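Local coordinates for protein betaine aldehyde dehydrogenase (Staphylococcus aureus subsp. aureus COL, PDB 4QTO) that catalyses the NAD-dependent oxidation of betaine aldehyde to glycine betaine, as a tetrameric member of the aldehyde dehydrogenase family, at residues A78-F83 against H247-L252; Q35-E40 against A72-L77; V240-S245 against M266-N271; G86-E91 against V223-G228. All coordinates share one frame; numbering follows the deposited sequence.

Interaction 1 (A78-F83 against H247-L252)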
loop_
_atom_site.group_PDB
_atom_site.type_symbol
_atom_site.label_atom_id
_atom_site.label_comp_id
_atom_site.label_asym_id
_atom_site.label_seq_id
_atom_site.Cartn_x
_atom_site.Cartn_y
_atom_site.Cartn_z
ATOM N N ALA A 78 -34.126 1.495 -9.791
ATOM C CA ALA A 78 -34.045 2.583 -8.798
ATOM C C ALA A 78 -32.631 2.761 -8.290
ATOM O O ALA A 78 -32.168 3.889 -8.111
ATOM C CB ALA A 78 -34.982 2.326 -7.641
ATOM N N ALA A 79 -31.939 1.643 -8.066
ATOM C CA ALA A 79 -30.532 1.675 -7.644
ATOM C C ALA A 79 -29.690 2.376 -8.710
ATOM O O ALA A 79 -28.793 3.186 -8.419
ATOM C CB ALA A 79 -30.050 0.262 -7.379
ATOM N N ARG A 80 -29.937 2.035 -9.985
ATOM C CA ARG A 80 -29.232 2.664 -11.075
ATOM C C ARG A 80 -29.504 4.158 -11.120
ATOM O O ARG A 80 -28.579 4.965 -11.275
ATOM C CB ARG A 80 -29.590 1.991 -12.426
ATOM C CG ARG A 80 -29.097 2.722 -13.680
ATOM C CD ARG A 80 -27.591 2.933 -13.721
ATOM N NE ARG A 80 -26.898 1.644 -13.733
ATOM C CZ ARG A 80 -25.626 1.466 -13.398
ATOM N NH1 ARG A 80 -24.867 2.479 -13.024
ATOM N NH2 ARG A 80 -25.115 0.249 -13.437
ATOM N N ARG A 81 -30.774 4.546 -11.040
ATOM C CA ARG A 81 -31.124 5.968 -11.064
ATOM C C ARG A 81 -30.415 6.736 -9.936
ATOM O O ARG A 81 -29.838 7.816 -10.157
ATOM C CB ARG A 81 -32.644 6.139 -10.938
ATOM C CG ARG A 81 -33.095 7.562 -11.217
ATOM C CD ARG A 81 -34.474 7.851 -10.641
ATOM N NE ARG A 81 -34.419 7.858 -9.174
ATOM C CZ ARG A 81 -35.070 7.013 -8.373
ATOM N NH1 ARG A 81 -35.917 6.113 -8.869
ATOM N NH2 ARG A 81 -34.927 7.130 -7.054
ATOM N N ALA A 82 -30.448 6.154 -8.749
ATOM C CA ALA A 82 -29.793 6.724 -7.591
ATOM C C ALA A 82 -28.275 6.848 -7.817
ATOM O O ALA A 82 -27.672 7.891 -7.504
ATOM C CB ALA A 82 -30.094 5.926 -6.353
ATOM N N PHE A 83 -27.664 5.798 -8.362
ATOM C CA PHE A 83 -26.232 5.826 -8.625
ATOM C C PHE A 83 -25.891 6.978 -9.594
ATOM O O PHE A 83 -24.967 7.764 -9.325
ATOM C CB PHE A 83 -25.732 4.487 -9.187
ATOM C CG PHE A 83 -24.252 4.439 -9.284
ATOM C CD1 PHE A 83 -23.499 4.173 -8.144
ATOM C CD2 PHE A 83 -23.602 4.714 -10.457
ATOM C CE1 PHE A 83 -22.128 4.221 -8.177
ATOM C CE2 PHE A 83 -22.211 4.736 -10.488
ATOM C CZ PHE A 83 -21.489 4.490 -9.361
ATOM N N HIS A 247 -29.544 -9.044 -14.750
ATOM C CA HIS A 247 -29.985 -7.758 -15.268
ATOM C C HIS A 247 -28.812 -6.944 -15.811
ATOM O O HIS A 247 -27.710 -6.906 -15.207
ATOM C CB HIS A 247 -30.715 -6.968 -14.187
ATOM C CG HIS A 247 -31.595 -5.900 -14.730
ATOM N ND1 HIS A 247 -31.103 -4.690 -15.156
ATOM C CD2 HIS A 247 -32.922 -5.879 -14.985
ATOM C CE1 HIS A 247 -32.094 -3.956 -15.620
ATOM N NE2 HIS A 247 -33.214 -4.652 -15.517
ATOM N N LYS A 248 -29.032 -6.261 -16.927
ATOM C CA LYS A 248 -27.971 -5.500 -17.563
ATOM C C LYS A 248 -27.468 -4.294 -16.781
ATOM O O LYS A 248 -26.354 -3.831 -17.011
ATOM C CB LYS A 248 -28.394 -5.039 -18.973
ATOM C CG LYS A 248 -29.465 -3.983 -18.988
ATOM C CD LYS A 248 -29.737 -3.538 -20.437
ATOM C CE LYS A 248 -30.435 -2.189 -20.443
ATOM N NZ LYS A 248 -30.772 -1.690 -21.810
ATOM N N GLU A 249 -28.280 -3.800 -15.852
ATOM C CA GLU A 249 -27.889 -2.610 -15.059
ATOM C C GLU A 249 -27.101 -2.937 -13.801
ATOM O O GLU A 249 -26.744 -2.020 -13.045
ATOM C CB GLU A 249 -29.103 -1.759 -14.686
ATOM C CG GLU A 249 -29.787 -1.154 -15.891
ATOM C CD GLU A 249 -28.889 -0.240 -16.709
ATOM O OE1 GLU A 249 -27.912 0.345 -16.186
ATOM O OE2 GLU A 249 -29.201 -0.070 -17.907
ATOM N N VAL A 250 -26.793 -4.201 -13.571
ATOM C CA VAL A 250 -26.013 -4.614 -12.404
ATOM C C VAL A 250 -24.520 -4.682 -12.763
ATOM O O VAL A 250 -24.172 -5.219 -13.814
ATOM C CB VAL A 250 -26.485 -5.978 -11.890
ATOM C CG1 VAL A 250 -25.625 -6.474 -10.733
ATOM C CG2 VAL A 250 -27.938 -5.895 -11.445
ATOM N N ASP A 251 -23.660 -4.136 -11.891
ATOM C CA ASP A 251 -22.200 -4.147 -12.087
ATOM C C ASP A 251 -21.469 -5.244 -11.290
ATOM O O ASP A 251 -20.375 -5.645 -11.661
ATOM C CB ASP A 251 -21.629 -2.778 -11.747
ATOM C CG ASP A 251 -22.167 -1.694 -12.664
ATOM O OD1 ASP A 251 -21.944 -1.757 -13.909
ATOM O OD2 ASP A 251 -22.896 -0.799 -12.144
ATOM N N LEU A 252 -22.080 -5.708 -10.190
ATOM C CA LEU A 252 -21.514 -6.781 -9.368
ATOM C C LEU A 252 -22.655 -7.568 -8.753
ATOM O O LEU A 252 -23.592 -6.978 -8.200
ATOM C CB LEU A 252 -20.664 -6.208 -8.219
ATOM C CG LEU A 252 -20.189 -7.186 -7.127
ATOM C CD1 LEU A 252 -19.157 -8.151 -7.652
ATOM C CD2 LEU A 252 -19.658 -6.426 -5.924
HETATM O O HOH W 1 -22.064 2.363 -13.117
#
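Arg80, on helix 69-85, reaches across to Glu249 and Asp251 in the loop that leads from helix 237-246 into strand 252-256. Its CG stands anti to the backbone N (chi1 170°), and bends at chi2 and chi3 then turn the guanidinium so that an edge meets the loop. NH2 is used twice: it donates to the backbone O of Glu249 at 2.8 Å, from well above that carbonyl's plane, and to OD2 of Asp251, also at 2.8 Å, on the syn side of the carboxylate. The planes of the guanidinium and the Asp251 carboxylate lie 80° apart, so this salt bridge is held through one oxygen and not as a flat two-pronged pair. NE makes a weaker, bent bond to Glu249 OE1 (3.0 Å, 123° at the hydrogen), again with strongly crossed planes. A water accepts from NH1, which also pairs with Glu84. Asp251 OD2 has a further donor in the backbone N of Val173, on strand 162-177, while Lys462 of a second subunit packs on Arg80. One cation thus faces three carboxylates and a carbonyl, tying the helix to the loop before strand 252-256; the acids probably stabilise the Arg80 charge, which offsets their mutual repulsion.

Interaction 2 (Q35-E40 against A72-L77)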
loop_
_atom_site.group_PDB
_atom_site.type_symbol
_atom_site.label_atom_id
_atom_site.label_comp_id
_atom_site.label_asym_id
_atom_site.label_seq_id
_atom_site.Cartn_x
_atom_site.Cartn_y
_atom_site.Cartn_z
ATOM N N GLN A 35 -41.230 -5.239 1.589
ATOM C CA GLN A 35 -39.991 -4.990 0.860
ATOM C C GLN A 35 -39.706 -3.492 0.983
ATOM O O GLN A 35 -40.597 -2.705 1.356
ATOM C CB GLN A 35 -40.196 -5.340 -0.615
ATOM C CG GLN A 35 -40.602 -6.779 -0.819
ATOM C CD GLN A 35 -40.709 -7.167 -2.272
ATOM O OE1 GLN A 35 -39.832 -7.870 -2.781
ATOM N NE2 GLN A 35 -41.753 -6.701 -2.951
ATOM N N TYR A 36 -38.486 -3.076 0.637
ATOM C CA TYR A 36 -38.107 -1.670 0.667
ATOM C C TYR A 36 -37.530 -1.306 -0.684
ATOM O O TYR A 36 -36.445 -1.759 -1.030
ATOM C CB TYR A 36 -37.107 -1.368 1.788
ATOM C CG TYR A 36 -36.836 0.105 2.002
ATOM C CD1 TYR A 36 -37.781 0.923 2.584
ATOM C CD2 TYR A 36 -35.632 0.665 1.635
ATOM C CE1 TYR A 36 -37.517 2.264 2.821
ATOM C CE2 TYR A 36 -35.364 2.006 1.872
ATOM C CZ TYR A 36 -36.336 2.786 2.466
ATOM O OH TYR A 36 -36.138 4.145 2.753
ATOM N N ILE A 37 -38.290 -0.571 -1.486
ATOM C CA ILE A 37 -37.898 -0.264 -2.831
ATOM C C ILE A 37 -38.004 1.229 -3.096
ATOM O O ILE A 37 -39.078 1.849 -2.907
ATOM C CB ILE A 37 -38.766 -1.055 -3.858
ATOM C CG1 ILE A 37 -38.719 -2.559 -3.565
ATOM C CG2 ILE A 37 -38.304 -0.739 -5.274
ATOM C CD1 ILE A 37 -39.552 -3.427 -4.497
ATOM N N ASP A 38 -36.904 1.829 -3.497
ATOM C CA ASP A 38 -36.880 3.219 -3.865
ATOM C C ASP A 38 -37.460 4.122 -2.772
ATOM O O ASP A 38 -38.340 4.985 -3.028
ATOM C CB ASP A 38 -37.613 3.414 -5.206
ATOM C CG ASP A 38 -37.125 4.637 -5.972
ATOM O OD1 ASP A 38 -36.102 5.242 -5.607
ATOM O OD2 ASP A 38 -37.752 4.952 -7.000
ATOM N N GLY A 39 -36.972 3.909 -1.562
ATOM C CA GLY A 39 -37.351 4.718 -0.403
ATOM C C GLY A 39 -38.718 4.455 0.215
ATOM O O GLY A 39 -39.152 5.253 1.071
ATOM N N GLU A 40 -39.410 3.400 -0.199
ATOM C CA GLU A 40 -40.739 3.111 0.308
ATOM C C GLU A 40 -40.887 1.660 0.699
ATOM O O GLU A 40 -40.365 0.769 -0.006
ATOM C CB GLU A 40 -41.794 3.401 -0.775
ATOM C CG GLU A 40 -41.804 4.851 -1.251
ATOM C CD GLU A 40 -42.186 5.862 -0.169
ATOM O OE1 GLU A 40 -42.860 5.474 0.821
ATOM O OE2 GLU A 40 -41.858 7.074 -0.344
ATOM N N ALA A 72 -38.152 -6.863 -8.299
ATOM C CA ALA A 72 -36.689 -6.899 -8.293
ATOM C C ALA A 72 -36.153 -5.986 -9.390
ATOM O O ALA A 72 -35.198 -5.244 -9.179
ATOM C CB ALA A 72 -36.155 -8.321 -8.484
ATOM N N GLU A 73 -36.780 -6.032 -10.568
ATOM C CA GLU A 73 -36.377 -5.166 -11.671
ATOM C C GLU A 73 -36.555 -3.690 -11.289
ATOM O O GLU A 73 -35.674 -2.857 -11.550
ATOM C CB GLU A 73 -37.231 -5.475 -12.927
ATOM C CG GLU A 73 -36.970 -6.808 -13.619
ATOM C CD GLU A 73 -38.092 -7.241 -14.583
ATOM O OE1 GLU A 73 -39.009 -6.438 -14.875
ATOM O OE2 GLU A 73 -38.071 -8.398 -15.045
ATOM N N ARG A 74 -37.677 -3.354 -10.658
ATOM C CA ARG A 74 -37.918 -1.972 -10.242
ATOM C C ARG A 74 -36.852 -1.485 -9.232
ATOM O O ARG A 74 -36.372 -0.339 -9.313
ATOM C CB ARG A 74 -39.343 -1.792 -9.660
ATOM C CG ARG A 74 -39.722 -0.333 -9.525
ATOM C CD ARG A 74 -41.209 -0.130 -9.240
ATOM N NE ARG A 74 -41.627 -0.521 -7.901
ATOM C CZ ARG A 74 -41.508 0.234 -6.809
ATOM N NH1 ARG A 74 -40.929 1.431 -6.854
ATOM N NH2 ARG A 74 -41.957 -0.231 -5.664
ATOM N N ALA A 75 -36.460 -2.361 -8.325
ATOM C CA ALA A 75 -35.408 -2.042 -7.352
ATOM C C ALA A 75 -34.060 -1.804 -8.026
ATOM O O ALA A 75 -33.343 -0.849 -7.718
ATOM C CB ALA A 75 -35.258 -3.148 -6.346
ATOM N N ILE A 76 -33.724 -2.659 -8.991
ATOM C CA ILE A 76 -32.453 -2.488 -9.713
ATOM C C ILE A 76 -32.444 -1.158 -10.504
ATOM O O ILE A 76 -31.443 -0.411 -10.514
ATOM C CB ILE A 76 -32.194 -3.699 -10.629
ATOM C CG1 ILE A 76 -31.860 -4.911 -9.753
ATOM C CG2 ILE A 76 -31.062 -3.405 -11.614
ATOM C CD1 ILE A 76 -31.921 -6.214 -10.503
ATOM N N LEU A 77 -33.556 -0.847 -11.158
ATOM C CA LEU A 77 -33.636 0.400 -11.908
ATOM C C LEU A 77 -33.562 1.612 -10.980
ATOM O O LEU A 77 -32.978 2.626 -11.338
ATOM C CB LEU A 77 -34.877 0.441 -12.782
ATOM C CG LEU A 77 -34.869 -0.581 -13.925
ATOM C CD1 LEU A 77 -36.198 -0.536 -14.670
ATOM C CD2 LEU A 77 -33.720 -0.363 -14.878
HETATM O O HOH W 2 -41.279 2.256 -4.328
HETATM O O HOH W 3 -39.162 3.064 -8.568
#
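Ile37 lays its CG2 methyl over one face of the Arg74 guanidinium, 3.7 Å from CZ and displaced from the middle of the group toward its rim. The methyl is positioned by the first torsion of Ile37, which sets CG1 beside the backbone N (chi1 -55°) and leaves CG2 pointing at the helix. The same methyl meets the backbone of Ala75, with CG2 of Ile37 3.8 Å from Ala75 CA, and packs on its CB as well. A single branch therefore fills the angle between a helix backbone and the flat end of an arginine. Arg74 gets there by running out nearly straight and bending at chi3 (71°), which folds the guanidinium back over the strand.

Across the segments no direct hydrogen bond forms; two waters near the guanidinium plane do the polar work. Arg74 NH1 donates to water 2 at 2.7 Å and to water 3 at 3.0 Å. Water 2 in turn donates a hydrogen bond to Ile37 O, and water 3 to Asp38 OD2. The charged atoms themselves stay apart, Asp38 OD2 lying 4.7 Å from Arg74 NH1, and the direct salt bridge of Asp38 goes to Arg81, two turns further along the helix. Apolar contact thus lies beneath the guanidinium while its edge is hydrated.

Ile37 also opens the type I' turn, ending at Glu40, that joins strands 35-37 and 40-42 into a hairpin. This hairpin lies against helix 69-85, with strand 230-232 contacting Tyr36 and Ala75, and helix 237-246 packs on the same helix through Ala72 and Ile76.

Interaction 3 (V240-S245 against M266-N271)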
loop_
_atom_site.group_PDB
_atom_site.type_symbol
_atom_site.label_atom_id
_atom_site.label_comp_id
_atom_site.label_asym_id
_atom_site.label_seq_id
_atom_site.Cartn_x
_atom_site.Cartn_y
_atom_site.Cartn_z
ATOM N N VAL A 240 -36.982 -14.522 -8.156
ATOM C CA VAL A 240 -36.302 -13.255 -8.447
ATOM C C VAL A 240 -34.788 -13.345 -8.661
ATOM O O VAL A 240 -34.126 -12.340 -8.999
ATOM C CB VAL A 240 -36.619 -12.238 -7.334
ATOM C CG1 VAL A 240 -38.132 -12.146 -7.139
ATOM C CG2 VAL A 240 -35.930 -12.577 -6.029
ATOM N N GLY A 241 -34.226 -14.519 -8.429
ATOM C CA GLY A 241 -32.771 -14.672 -8.481
ATOM C C GLY A 241 -32.200 -14.431 -9.853
ATOM O O GLY A 241 -31.118 -13.816 -9.981
ATOM N N ASP A 242 -32.913 -14.880 -10.886
ATOM C CA ASP A 242 -32.453 -14.662 -12.244
ATOM C C ASP A 242 -32.372 -13.191 -12.606
ATOM O O ASP A 242 -31.441 -12.765 -13.309
ATOM C CB ASP A 242 -33.300 -15.420 -13.257
ATOM C CG ASP A 242 -33.010 -16.919 -13.265
ATOM O OD1 ASP A 242 -32.000 -17.370 -12.657
ATOM O OD2 ASP A 242 -33.801 -17.639 -13.897
ATOM N N VAL A 243 -33.355 -12.380 -12.174
ATOM C CA VAL A 243 -33.270 -10.943 -12.439
ATOM C C VAL A 243 -32.110 -10.307 -11.683
ATOM O O VAL A 243 -31.369 -9.495 -12.233
ATOM C CB VAL A 243 -34.608 -10.223 -12.061
ATOM C CG1 VAL A 243 -34.480 -8.705 -12.059
ATOM C CG2 VAL A 243 -35.706 -10.655 -13.002
ATOM N N MET A 244 -31.915 -10.705 -10.434
ATOM C CA MET A 244 -30.836 -10.130 -9.639
ATOM C C MET A 244 -29.449 -10.461 -10.158
ATOM O O MET A 244 -28.531 -9.652 -10.020
ATOM C CB MET A 244 -30.969 -10.528 -8.180
ATOM C CG MET A 244 -32.221 -9.916 -7.571
ATOM S SD MET A 244 -32.365 -10.263 -5.805
ATOM C CE MET A 244 -30.990 -9.237 -5.208
ATOM N N SER A 245 -29.300 -11.620 -10.791
ATOM C CA SER A 245 -27.984 -11.993 -11.314
ATOM C C SER A 245 -27.816 -11.685 -12.794
ATOM O O SER A 245 -26.681 -11.596 -13.273
ATOM C CB SER A 245 -27.698 -13.463 -11.084
ATOM O OG SER A 245 -28.718 -14.271 -11.643
ATOM N N MET A 266 -23.501 -17.450 -11.477
ATOM C CA MET A 266 -22.356 -17.056 -12.279
ATOM C C MET A 266 -22.635 -17.186 -13.782
ATOM O O MET A 266 -22.248 -16.320 -14.577
ATOM C CB MET A 266 -21.135 -17.861 -11.880
ATOM C CG MET A 266 -19.890 -17.481 -12.631
ATOM S SD MET A 266 -18.421 -18.227 -11.929
ATOM C CE MET A 266 -17.195 -17.811 -13.156
ATOM N N LYS A 267 -23.317 -18.254 -14.175
ATOM C CA LYS A 267 -23.666 -18.436 -15.580
ATOM C C LYS A 267 -24.623 -17.323 -16.038
ATOM O O LYS A 267 -24.526 -16.854 -17.168
ATOM C CB LYS A 267 -24.245 -19.829 -15.816
ATOM C CG LYS A 267 -23.224 -20.934 -15.693
ATOM C CD LYS A 267 -23.905 -22.306 -15.740
ATOM C CE LYS A 267 -22.940 -23.469 -15.611
ATOM N NZ LYS A 267 -22.167 -23.674 -16.868
ATOM N N ASN A 268 -25.526 -16.908 -15.169
ATOM C CA ASN A 268 -26.431 -15.812 -15.457
ATOM C C ASN A 268 -25.721 -14.487 -15.588
ATOM O O ASN A 268 -25.983 -13.705 -16.497
ATOM C CB ASN A 268 -27.366 -15.686 -14.275
ATOM C CG ASN A 268 -28.570 -16.582 -14.372
ATOM O OD1 ASN A 268 -28.840 -17.210 -15.397
ATOM N ND2 ASN A 268 -29.335 -16.627 -13.293
ATOM N N ALA A 269 -24.814 -14.240 -14.653
ATOM C CA ALA A 269 -24.003 -13.025 -14.645
ATOM C C ALA A 269 -23.206 -12.891 -15.944
ATOM O O ALA A 269 -22.947 -11.768 -16.407
ATOM C CB ALA A 269 -23.061 -13.003 -13.438
ATOM N N ALA A 270 -22.790 -14.001 -16.528
ATOM C CA ALA A 270 -21.995 -13.997 -17.752
ATOM C C ALA A 270 -22.753 -13.338 -18.902
ATOM O O ALA A 270 -22.130 -12.820 -19.806
ATOM C CB ALA A 270 -21.609 -15.418 -18.142
ATOM N N ASN A 271 -24.086 -13.367 -18.876
ATOM C CA ASN A 271 -24.852 -12.774 -19.968
ATOM C C ASN A 271 -24.554 -11.281 -20.171
ATOM O O ASN A 271 -24.739 -10.771 -21.290
ATOM C CB ASN A 271 -26.330 -12.999 -19.744
ATOM C CG ASN A 271 -26.712 -14.461 -19.866
ATOM O OD1 ASN A 271 -26.194 -15.184 -20.702
ATOM N ND2 ASN A 271 -27.677 -14.873 -19.086
#
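Asn268, in one of its two modelled conformers, bridges Asp242 and Ser245 with one amide nitrogen, joining two helices of the Rossmann-type coenzyme domain, 237-246 and 259-269, that are separated in sequence by strand 252-256. The second conformer makes this grip less certain. The tight part is at Ser245. Its CA comes within 5.3 Å of the CA of Ala269, close enough for a CA-H...O contact in which Ala269 CA lies 3.3 Å from Ser245 O. Both residues are buried, and Ala269 adds packing on Ile276 of strand 275-279. Here Asn268 ND2 donates to Ser245 OG over 2.9 Å (148° at the hydrogen).

The looser side is at Asp242, whose carboxylate reaches over from the exposed side. Asn268 ND2 donates to Asp242 OD1 over 2.8 Å, almost within its own amide plane but from above the carboxylate, whose plane is turned 86° from the amide. That oxygen also accepts from His264. Beyond the contact, Lys267 and Asn271 hydrogen-bond with a second subunit, which places helix 259-269 at a subunit interface.

Ser245 OG owes its place to a chi1 of 56°, between the backbone N and the carbonyl carbon, which turns the hydroxyl back along its own helix. There OG donates to Gly241 O at 3.0 Å, and Ser245 N reaches the same oxygen from the opposite face of the carbonyl plane.

Interaction 4 (G86-E91 against V223-G228)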
loop_
_atom_site.group_PDB
_atom_site.type_symbol
_atom_site.label_atom_id
_atom_site.label_comp_id
_atom_site.label_asym_id
_atom_site.label_seq_id
_atom_site.Cartn_x
_atom_site.Cartn_y
_atom_site.Cartn_z
ATOM N N GLY A 86 -25.745 10.675 -8.336
ATOM C CA GLY A 86 -24.560 11.061 -7.578
ATOM C C GLY A 86 -24.761 11.404 -6.126
ATOM O O GLY A 86 -23.799 11.704 -5.424
ATOM N N GLU A 87 -26.001 11.388 -5.643
ATOM C CA GLU A 87 -26.266 11.839 -4.259
ATOM C C GLU A 87 -25.475 11.031 -3.223
ATOM O O GLU A 87 -25.047 11.580 -2.192
ATOM C CB GLU A 87 -27.738 11.789 -3.947
ATOM C CG GLU A 87 -28.598 12.701 -4.768
ATOM C CD GLU A 87 -30.003 12.419 -4.293
ATOM O OE1 GLU A 87 -30.266 12.755 -3.111
ATOM O OE2 GLU A 87 -30.769 11.745 -5.027
ATOM N N TRP A 88 -25.268 9.737 -3.471
ATOM C CA TRP A 88 -24.433 8.930 -2.585
ATOM C C TRP A 88 -23.060 8.679 -3.176
ATOM O O TRP A 88 -22.024 8.731 -2.490
ATOM C CB TRP A 88 -25.126 7.592 -2.250
ATOM C CG TRP A 88 -24.457 6.853 -1.140
ATOM C CD1 TRP A 88 -23.888 5.630 -1.185
ATOM C CD2 TRP A 88 -24.294 7.317 0.194
ATOM N NE1 TRP A 88 -23.362 5.297 0.040
ATOM C CE2 TRP A 88 -23.605 6.317 0.909
ATOM C CE3 TRP A 88 -24.653 8.488 0.857
ATOM C CZ2 TRP A 88 -23.264 6.453 2.233
ATOM C CZ3 TRP A 88 -24.312 8.608 2.197
ATOM C CH2 TRP A 88 -23.629 7.600 2.858
ATOM N N SER A 89 -23.006 8.412 -4.481
ATOM C CA SER A 89 -21.752 8.072 -5.114
ATOM C C SER A 89 -20.754 9.195 -5.163
ATOM O O SER A 89 -19.554 8.911 -5.301
ATOM C CB SER A 89 -22.024 7.449 -6.514
ATOM O OG SER A 89 -22.666 8.405 -7.373
ATOM N N GLN A 90 -21.233 10.451 -5.107
ATOM C CA GLN A 90 -20.373 11.637 -5.123
ATOM C C GLN A 90 -20.352 12.323 -3.770
ATOM O O GLN A 90 -19.801 13.429 -3.630
ATOM C CB GLN A 90 -20.816 12.602 -6.235
ATOM C CG GLN A 90 -20.757 11.996 -7.616
ATOM C CD GLN A 90 -19.358 11.653 -8.046
ATOM O OE1 GLN A 90 -18.403 12.352 -7.699
ATOM N NE2 GLN A 90 -19.220 10.582 -8.825
ATOM N N GLU A 91 -20.981 11.729 -2.763
ATOM C CA GLU A 91 -20.886 12.227 -1.396
ATOM C C GLU A 91 -19.423 12.041 -0.985
ATOM O O GLU A 91 -18.705 11.196 -1.549
ATOM C CB GLU A 91 -21.788 11.423 -0.455
ATOM C CG GLU A 91 -21.814 11.823 0.985
ATOM C CD GLU A 91 -22.117 13.295 1.189
ATOM O OE1 GLU A 91 -23.327 13.620 1.353
ATOM O OE2 GLU A 91 -21.160 14.128 1.136
ATOM N N VAL A 223 -30.995 6.201 9.655
ATOM C CA VAL A 223 -29.744 6.937 9.416
ATOM C C VAL A 223 -29.916 7.902 8.264
ATOM O O VAL A 223 -29.498 9.066 8.336
ATOM C CB VAL A 223 -28.589 5.954 9.131
ATOM C CG1 VAL A 223 -27.355 6.703 8.691
ATOM C CG2 VAL A 223 -28.295 5.100 10.360
ATOM N N GLY A 224 -30.541 7.422 7.208
ATOM C CA GLY A 224 -30.839 8.214 6.055
ATOM C C GLY A 224 -29.877 8.083 4.903
ATOM O O GLY A 224 -28.717 8.458 5.013
ATOM N N PHE A 225 -30.401 7.564 3.791
ATOM C CA PHE A 225 -29.663 7.424 2.537
ATOM C C PHE A 225 -30.531 7.903 1.389
ATOM O O PHE A 225 -31.761 7.805 1.471
ATOM C CB PHE A 225 -29.222 5.967 2.308
ATOM C CG PHE A 225 -28.279 5.476 3.361
ATOM C CD1 PHE A 225 -26.916 5.717 3.247
ATOM C CD2 PHE A 225 -28.740 4.852 4.525
ATOM C CE1 PHE A 225 -26.057 5.339 4.252
ATOM C CE2 PHE A 225 -27.884 4.471 5.537
ATOM C CZ PHE A 225 -26.519 4.725 5.412
ATOM N N PRO A 226 -29.904 8.371 0.295
ATOM C CA PRO A 226 -30.712 8.873 -0.810
ATOM C C PRO A 226 -31.622 7.790 -1.383
ATOM O O PRO A 226 -31.296 6.606 -1.374
ATOM C CB PRO A 226 -29.667 9.343 -1.827
ATOM C CG PRO A 226 -28.462 9.663 -0.992
ATOM C CD PRO A 226 -28.470 8.605 0.075
ATOM N N LYS A 227 -32.798 8.203 -1.835
ATOM C CA LYS A 227 -33.787 7.316 -2.375
ATOM C C LYS A 227 -33.197 6.445 -3.489
ATOM O O LYS A 227 -32.609 6.971 -4.427
ATOM C CB LYS A 227 -34.910 8.202 -2.907
ATOM C CG LYS A 227 -36.119 7.503 -3.373
ATOM C CD LYS A 227 -37.131 8.534 -3.867
ATOM C CE LYS A 227 -38.376 7.835 -4.379
ATOM N NZ LYS A 227 -39.350 8.803 -4.947
ATOM N N GLY A 228 -33.347 5.131 -3.365
ATOM C CA GLY A 228 -32.828 4.175 -4.318
ATOM C C GLY A 228 -31.450 3.621 -3.994
ATOM O O GLY A 228 -31.027 2.636 -4.583
HETATM O O HOH W 4 -31.745 9.229 -5.350
#
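Trp88 and Phe225 are brought together by different first torsions: chi1 of -168° swings the indole away from its backbone N, whereas chi1 of -63° in Phe225 sets the phenyl beside its own N and lets its rim reach the tryptophan. The result is a T-shaped pair. The edge of Phe225 points at one face of the indole, with the planes at 81° and the centroid of the phenyl 5.0 Å from that of the six-membered ring. Its closest approach is CE1 of Phe225 to CH2 of Trp88 at 3.6 Å, and CD1 lies over the same face, offset toward the rim.

Pro226 continues the apolar surface. Its CD is 3.9 Å from Trp88 CE3, approaching the indole obliquely, and its CG meets Glu87 CB at 3.7 Å. The Glu87 side chain runs past the proline ring in the opposite direction, bringing OE1 to 3.7 Å from Pro226 CB. The other carboxylate oxygen turns to water: one molecule donates to Glu87 OE2 at 2.7 Å and to Lys227 O at 2.6 Å, bridging the two loops where they lack a direct hydrogen bond.

These loops follow helices 69-85 and 211-223, each of which is left through a glycine of positive phi, Gly86 and Gly224. Helix 93-109 lies against both aromatic residues, through Arg96 and Lys99 at Trp88 and Ile103 at Phe225, and the indole NE1 is satisfied by Leu195 O. Cohesion here is therefore mainly aromatic and aliphatic, with the polar link between the loops carried by a water beside the carboxylate of Glu87.

How the interactions relate
Helix 69-85 connects interactions 1 and 2, whose centres are 11 Å apart, and interaction 4 uses the loop that follows it. Arg81 NH2 and Asp38 OD1 form a 2.7 Å salt bridge between the first two, and Phe83 O with Ser89 OG, a probable hydrogen bond at 3.1 Å, continues into interaction 4. Interaction 3 meets interaction 2 through Glu73 CG and Val243 CG1, 3.5 Å apart, but stays about 12 Å from interaction 4 at the nearest atoms. Interactions 1 and 3 both touch the second subunit. The side chains of Asp251 and Ala269 are about 7 Å and 9 Å from bound sodium, too far for coordination, while that of Glu87 is about 4 Å from a PEG fragment.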